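PhiAB6 tailspike (Unidentified phage, PDB 5JS4) probably binds and fragments the exopolysaccharide coat of Acinetobacter baumannii, acting as a trimeric beta-helical tailspike of the phage. Local coordinates at residues L478-T481 and S485-G488; E554-I557 and V562-L565. All coordinates share one frame; numbering follows the deposited sequence.

Contact 1: residues L478-T481 and S485-G488; sequences LEVT and SCYG
Ser-485 meets Val-480 through its backbone: its carbonyl O lies 3.7 Å from Val-480 CG1. The side chains of the two residues stay farther apart, CB of Ser-485 being 4.4 Å from the same methyl, and the hydroxyl is occupied elsewhere, hydrogen-bonded to the carbonyl O of Ala-483 in the turn. The contact lies inside a right-handed parallel beta-helix, where strands 478-480 and 486-487 belong to two different parallel sheets and are joined by a short turn: backbone hydrogen bonds join Glu-479 to Ile-451 and Ala-453, and Ser-485 to Val-456. Cys-486 carries the rest of the contact by apolar van der Waals packing. Its CB sits against the fork of the valine, 3.8 Å from Val-480 CG1 and 3.9 Å from Val-480 CG2, so both methyls straddle one carbon. The thiol branch touches as well, SG lying 4.0 Å from Val-480 CG2; with chi1 at -177° the sulfur stands anti to the backbone N of Cys-486, which carries it past the valine on the CG2 side. The first side-chain bonds of Val-480 and Cys-486 are directed toward each other's segment, and the CA atoms of Val-480 and Cys-486 are 6.3 Å apart. Val-480 also rests on Val-456, and Cys-486 on Phe-491, which extends the apolar layer. Beyond the cysteine, Tyr-487 helps to form a pocket that holds malonic acid, together with Asn-531, Ala-532 and Gly-533.

Contact 2: residues E554-I557 and V562-L565; sequences ETHI and VTPL
His-556 and Leu-565 meet where the end of strand 551-556 faces the irregular segment 562-565, the closest CA atoms, those of Thr-555 and Leu-565, being 7.3 Å apart. The imidazole of His-556 reaches across to the backbone, its NE2 donating to the carbonyl O of Thr-563 over 2.7 Å at a nearly straight 168°. That oxygen lies in the ring plane, whereas the donor stands above the carbonyl plane of Thr-563, 38° out of it. A chi1 of -54° sets CG of His-556 anti to its own carbonyl carbon and sends the ring toward the loop. Thr-563 OG1 comes close to the same end of the ring, 3.1 Å from His-556 CE1. Over one ring face lies a methyl of Leu-565, whose CD2 is 3.3 Å from His-556 CE1. The other methyl serves the strand: Leu-565 CD1 is 4.0 Å from Glu-554 CB and 3.7 Å from Glu-554 O. The carboxylate of Glu-554 forms salt bridges with Lys-567 of its own chain and Lys-567 of the third subunit. Glu-554, Thr-555 and His-556 also pair in a parallel ladder with a strand of the second subunit, and Leu-565 O accepts a hydrogen bond from Arg-569 of the third subunit. Strands of one chain continuing a ladder with those of others are consistent with the superhelical trimer of this tailspike.

In the fold
After an N-terminal part of short strands and helices, the chain winds through the parallel strands of the beta-helix. Contact 1 then closes the short turn between strands 478-480 and 486-487, with three residues separating the two segments; these strands are the outermost members, within this chain, of two of its parallel sheets. After further parallel strands, those from 519-523 to 544-547 pair antiparallel in succession, before strand 551-556 begins contact 2. That contact closes the loop 557-565, four residues separating its segments, just ahead of strand 566-573 in the following antiparallel sheet. The two loops come in series, neither enclosing nor crossing the other, and their centres are 33 Å apart. Contact 1 joins faces of one chain; contact 2 lies where three subunits meet.

Contact 1: residues L478-T481 and S485-G488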
ATOM      1  N   LEU A 478      -9.853  14.558   5.334  1.00 12.93           N
ATOM      2  CA  LEU A 478      -8.649  15.298   4.978  1.00 12.86           C
ATOM      3  C   LEU A 478      -9.078  16.663   4.464  1.00 13.69           C
ATOM      4  O   LEU A 478      -9.872  16.762   3.522  1.00 12.84           O
ATOM      5  CB  LEU A 478      -7.846  14.553   3.908  1.00 12.83           C
ATOM      6  CG  LEU A 478      -6.573  15.231   3.385  1.00 13.23           C
ATOM      7  CD1 LEU A 478      -5.516  15.351   4.472  1.00 13.60           C
ATOM      8  CD2 LEU A 478      -6.020  14.465   2.194  1.00 13.67           C
ATOM      9  N   GLU A 479      -8.533  17.701   5.089  1.00 14.24           N
ATOM     10  CA  GLU A 479      -8.914  19.082   4.852  1.00 15.92           C
ATOM     11  C   GLU A 479      -7.656  19.850   4.444  1.00 15.55           C
ATOM     12  O   GLU A 479      -6.783  20.094   5.271  1.00 18.29           O
ATOM     13  CB  GLU A 479      -9.509  19.624   6.153  1.00 19.51           C
ATOM     14  CG  GLU A 479      -9.930  21.080   6.172  1.00 22.76           C
ATOM     15  CD  GLU A 479     -10.558  21.474   7.505  1.00 25.15           C
ATOM     16  OE1 GLU A 479     -10.819  22.674   7.704  1.00 28.33           O
ATOM     17  OE2 GLU A 479     -10.790  20.591   8.366  1.00 24.46           O
ATOM     18  N   VAL A 480      -7.554  20.195   3.164  1.00 15.28           N
ATOM     19  CA  VAL A 480      -6.402  20.938   2.648  1.00 15.40           C
ATOM     20  C   VAL A 480      -6.888  22.317   2.217  1.00 16.09           C
ATOM     21  O   VAL A 480      -7.745  22.430   1.343  1.00 17.65           O
ATOM     22  CB  VAL A 480      -5.729  20.206   1.468  1.00 15.51           C
ATOM     23  CG1 VAL A 480      -4.431  20.905   1.070  1.00 16.29           C
ATOM     24  CG2 VAL A 480      -5.454  18.749   1.830  1.00 15.89           C
ATOM     25  N   THR A 481      -6.340  23.361   2.833  1.00 15.75           N
ATOM     26  CA  THR A 481      -6.912  24.706   2.711  1.00 16.75           C
ATOM     27  C   THR A 481      -6.377  25.525   1.532  1.00 16.93           C
ATOM     28  O   THR A 481      -7.069  26.417   1.037  1.00 19.54           O
ATOM     29  CB  THR A 481      -6.714  25.519   4.008  1.00 18.33           C
ATOM     30  OG1 THR A 481      -5.321  25.770   4.217  1.00 18.94           O
ATOM     31  CG2 THR A 481      -7.290  24.778   5.209  1.00 18.43           C
ATOM     32  N   SER A 485      -3.423  23.072  -3.647  1.00 14.51           N
ATOM     33  CA  SER A 485      -2.326  22.710  -2.754  1.00 14.26           C
ATOM     34  C   SER A 485      -2.426  21.276  -2.252  1.00 13.96           C
ATOM     35  O   SER A 485      -1.655  20.870  -1.387  1.00 13.98           O
ATOM     36  CB  SER A 485      -2.270  23.669  -1.569  1.00 14.42           C
ATOM     37  OG  SER A 485      -2.068  25.000  -2.011  1.00 16.48           O
ATOM     38  N   CYS A 486      -3.380  20.518  -2.788  1.00 13.88           N
ATOM     39  CA  CYS A 486      -3.443  19.080  -2.562  1.00 13.26           C
ATOM     40  C   CYS A 486      -3.157  18.402  -3.892  1.00 12.62           C
ATOM     41  O   CYS A 486      -3.990  18.427  -4.801  1.00 12.76           O
ATOM     42  CB  CYS A 486      -4.811  18.664  -2.028  1.00 13.69           C
ATOM     43  SG  CYS A 486      -4.922  16.899  -1.655  1.00 15.30           S
ATOM     44  N   TYR A 487      -1.968  17.820  -4.014  1.00 12.96           N
ATOM     45  CA  TYR A 487      -1.524  17.259  -5.284  1.00 12.40           C
ATOM     46  C   TYR A 487      -0.467  16.181  -5.091  1.00 11.73           C
ATOM     47  O   TYR A 487       0.227  16.147  -4.074  1.00 11.24           O
ATOM     48  CB  TYR A 487      -0.973  18.372  -6.185  1.00 13.34           C
ATOM     49  CG  TYR A 487       0.260  19.063  -5.640  1.00 13.86           C
ATOM     50  CD1 TYR A 487       1.535  18.586  -5.931  1.00 14.38           C
ATOM     51  CD2 TYR A 487       0.153  20.198  -4.841  1.00 14.24           C
ATOM     52  CE1 TYR A 487       2.667  19.212  -5.436  1.00 15.13           C
ATOM     53  CE2 TYR A 487       1.280  20.830  -4.339  1.00 15.16           C
ATOM     54  CZ  TYR A 487       2.534  20.336  -4.640  1.00 15.05           C
ATOM     55  OH  TYR A 487       3.657  20.962  -4.146  1.00 17.47           O
ATOM     56  N   GLY A 488      -0.357  15.301  -6.079  1.00 11.88           N
ATOM     57  CA  GLY A 488       0.695  14.293  -6.106  1.00 11.19           C
ATOM     58  C   GLY A 488       0.504  13.138  -5.140  1.00 10.99           C
ATOM     59  O   GLY A 488       1.421  12.352  -4.931  1.00 11.08           O
TER

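Contact 2: residues E554-I557 and V562-L565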
ATOM      1  N   GLU A 554      -6.285   8.066 -26.372  1.00 10.37           N
ATOM      2  CA  GLU A 554      -5.503   6.847 -26.582  1.00 10.44           C
ATOM      3  C   GLU A 554      -4.267   7.223 -27.397  1.00 10.41           C
ATOM      4  O   GLU A 554      -4.388   7.673 -28.536  1.00  9.95           O
ATOM      5  CB  GLU A 554      -6.325   5.792 -27.332  1.00 11.48           C
ATOM      6  CG  GLU A 554      -7.581   5.315 -26.601  1.00 12.84           C
ATOM      7  CD  GLU A 554      -8.486   4.431 -27.451  1.00 15.10           C
ATOM      8  OE1 GLU A 554      -8.487   4.560 -28.696  1.00 15.58           O
ATOM      9  OE2 GLU A 554      -9.220   3.602 -26.872  1.00 19.51           O
ATOM     10  N   THR A 555      -3.083   7.063 -26.815  1.00  9.88           N
ATOM     11  CA  THR A 555      -1.852   7.426 -27.513  1.00 10.07           C
ATOM     12  C   THR A 555      -0.666   6.584 -27.034  1.00 10.02           C
ATOM     13  O   THR A 555      -0.845   5.594 -26.324  1.00 10.22           O
ATOM     14  CB  THR A 555      -1.584   8.950 -27.401  1.00 10.86           C
ATOM     15  OG1 THR A 555      -0.503   9.328 -28.266  1.00 12.12           O
ATOM     16  CG2 THR A 555      -1.275   9.366 -25.967  1.00 11.96           C
ATOM     17  N   HIS A 556       0.534   6.955 -27.471  1.00 10.29           N
ATOM     18  CA  HIS A 556       1.756   6.260 -27.080  1.00 10.25           C
ATOM     19  C   HIS A 556       2.277   6.801 -25.755  1.00 10.21           C
ATOM     20  O   HIS A 556       2.073   7.968 -25.432  1.00 11.48           O
ATOM     21  CB  HIS A 556       2.849   6.467 -28.128  1.00 10.67           C
ATOM     22  CG  HIS A 556       2.440   6.096 -29.515  1.00 10.75           C
ATOM     23  ND1 HIS A 556       2.325   4.788 -29.932  1.00 11.34           N
ATOM     24  CD2 HIS A 556       2.145   6.862 -30.590  1.00 11.07           C
ATOM     25  CE1 HIS A 556       1.964   4.767 -31.203  1.00 11.87           C
ATOM     26  NE2 HIS A 556       1.845   6.012 -31.623  1.00 11.63           N
ATOM     27  N   ILE A 557       2.985   5.960 -25.009  1.00 10.77           N
ATOM     28  CA  ILE A 557       3.673   6.414 -23.799  1.00 11.30           C
ATOM     29  C   ILE A 557       4.765   7.415 -24.191  1.00 11.97           C
ATOM     30  O   ILE A 557       4.891   8.478 -23.584  1.00 12.26           O
ATOM     31  CB  ILE A 557       4.241   5.232 -22.982  1.00 11.46           C
ATOM     32  CG1 ILE A 557       3.089   4.380 -22.432  1.00 11.53           C
ATOM     33  CG2 ILE A 557       5.103   5.732 -21.829  1.00 11.81           C
ATOM     34  CD1 ILE A 557       3.515   3.071 -21.799  1.00 12.26           C
ATOM     35  N   VAL A 562       5.103   8.681 -33.466  1.00 14.11           N
ATOM     36  CA  VAL A 562       4.025   9.264 -34.274  1.00 15.27           C
ATOM     37  C   VAL A 562       3.386   8.258 -35.238  1.00 14.02           C
ATOM     38  O   VAL A 562       2.772   8.641 -36.235  1.00 14.53           O
ATOM     39  CB  VAL A 562       4.502  10.515 -35.047  1.00 16.15           C
ATOM     40  CG1 VAL A 562       4.797  11.649 -34.079  1.00 17.37           C
ATOM     41  CG2 VAL A 562       5.716  10.205 -35.918  1.00 16.72           C
ATOM     42  N   THR A 563       3.518   6.974 -34.930  1.00 13.64           N
ATOM     43  CA  THR A 563       2.814   5.941 -35.675  1.00 12.73           C
ATOM     44  C   THR A 563       1.351   5.926 -35.243  1.00 12.25           C
ATOM     45  O   THR A 563       1.013   6.437 -34.176  1.00 12.53           O
ATOM     46  CB  THR A 563       3.397   4.547 -35.392  1.00 13.59           C
ATOM     47  OG1 THR A 563       3.332   4.283 -33.989  1.00 14.21           O
ATOM     48  CG2 THR A 563       4.846   4.461 -35.853  1.00 14.09           C
ATOM     49  N   PRO A 564       0.475   5.337 -36.069  1.00 11.90           N
ATOM     50  CA  PRO A 564      -0.875   5.082 -35.573  1.00 11.22           C
ATOM     51  C   PRO A 564      -0.879   3.968 -34.533  1.00 11.45           C
ATOM     52  O   PRO A 564       0.139   3.299 -34.328  1.00 12.12           O
ATOM     53  CB  PRO A 564      -1.632   4.647 -36.830  1.00 12.15           C
ATOM     54  CG  PRO A 564      -0.589   4.076 -37.720  1.00 13.24           C
ATOM     55  CD  PRO A 564       0.651   4.881 -37.459  1.00 12.77           C
ATOM     56  N   LEU A 565      -2.012   3.797 -33.866  1.00 10.70           N
ATOM     57  CA  LEU A 565      -2.236   2.654 -32.991  1.00 10.76           C
ATOM     58  C   LEU A 565      -3.031   1.605 -33.736  1.00  9.84           C
ATOM     59  O   LEU A 565      -3.720   1.908 -34.704  1.00  9.90           O
ATOM     60  CB  LEU A 565      -3.048   3.053 -31.755  1.00 11.86           C
ATOM     61  CG  LEU A 565      -2.547   4.167 -30.857  1.00 13.21           C
ATOM     62  CD1 LEU A 565      -3.475   4.315 -29.665  1.00 13.36           C
ATOM     63  CD2 LEU A 565      -1.125   3.893 -30.398  1.00 13.34           C
TER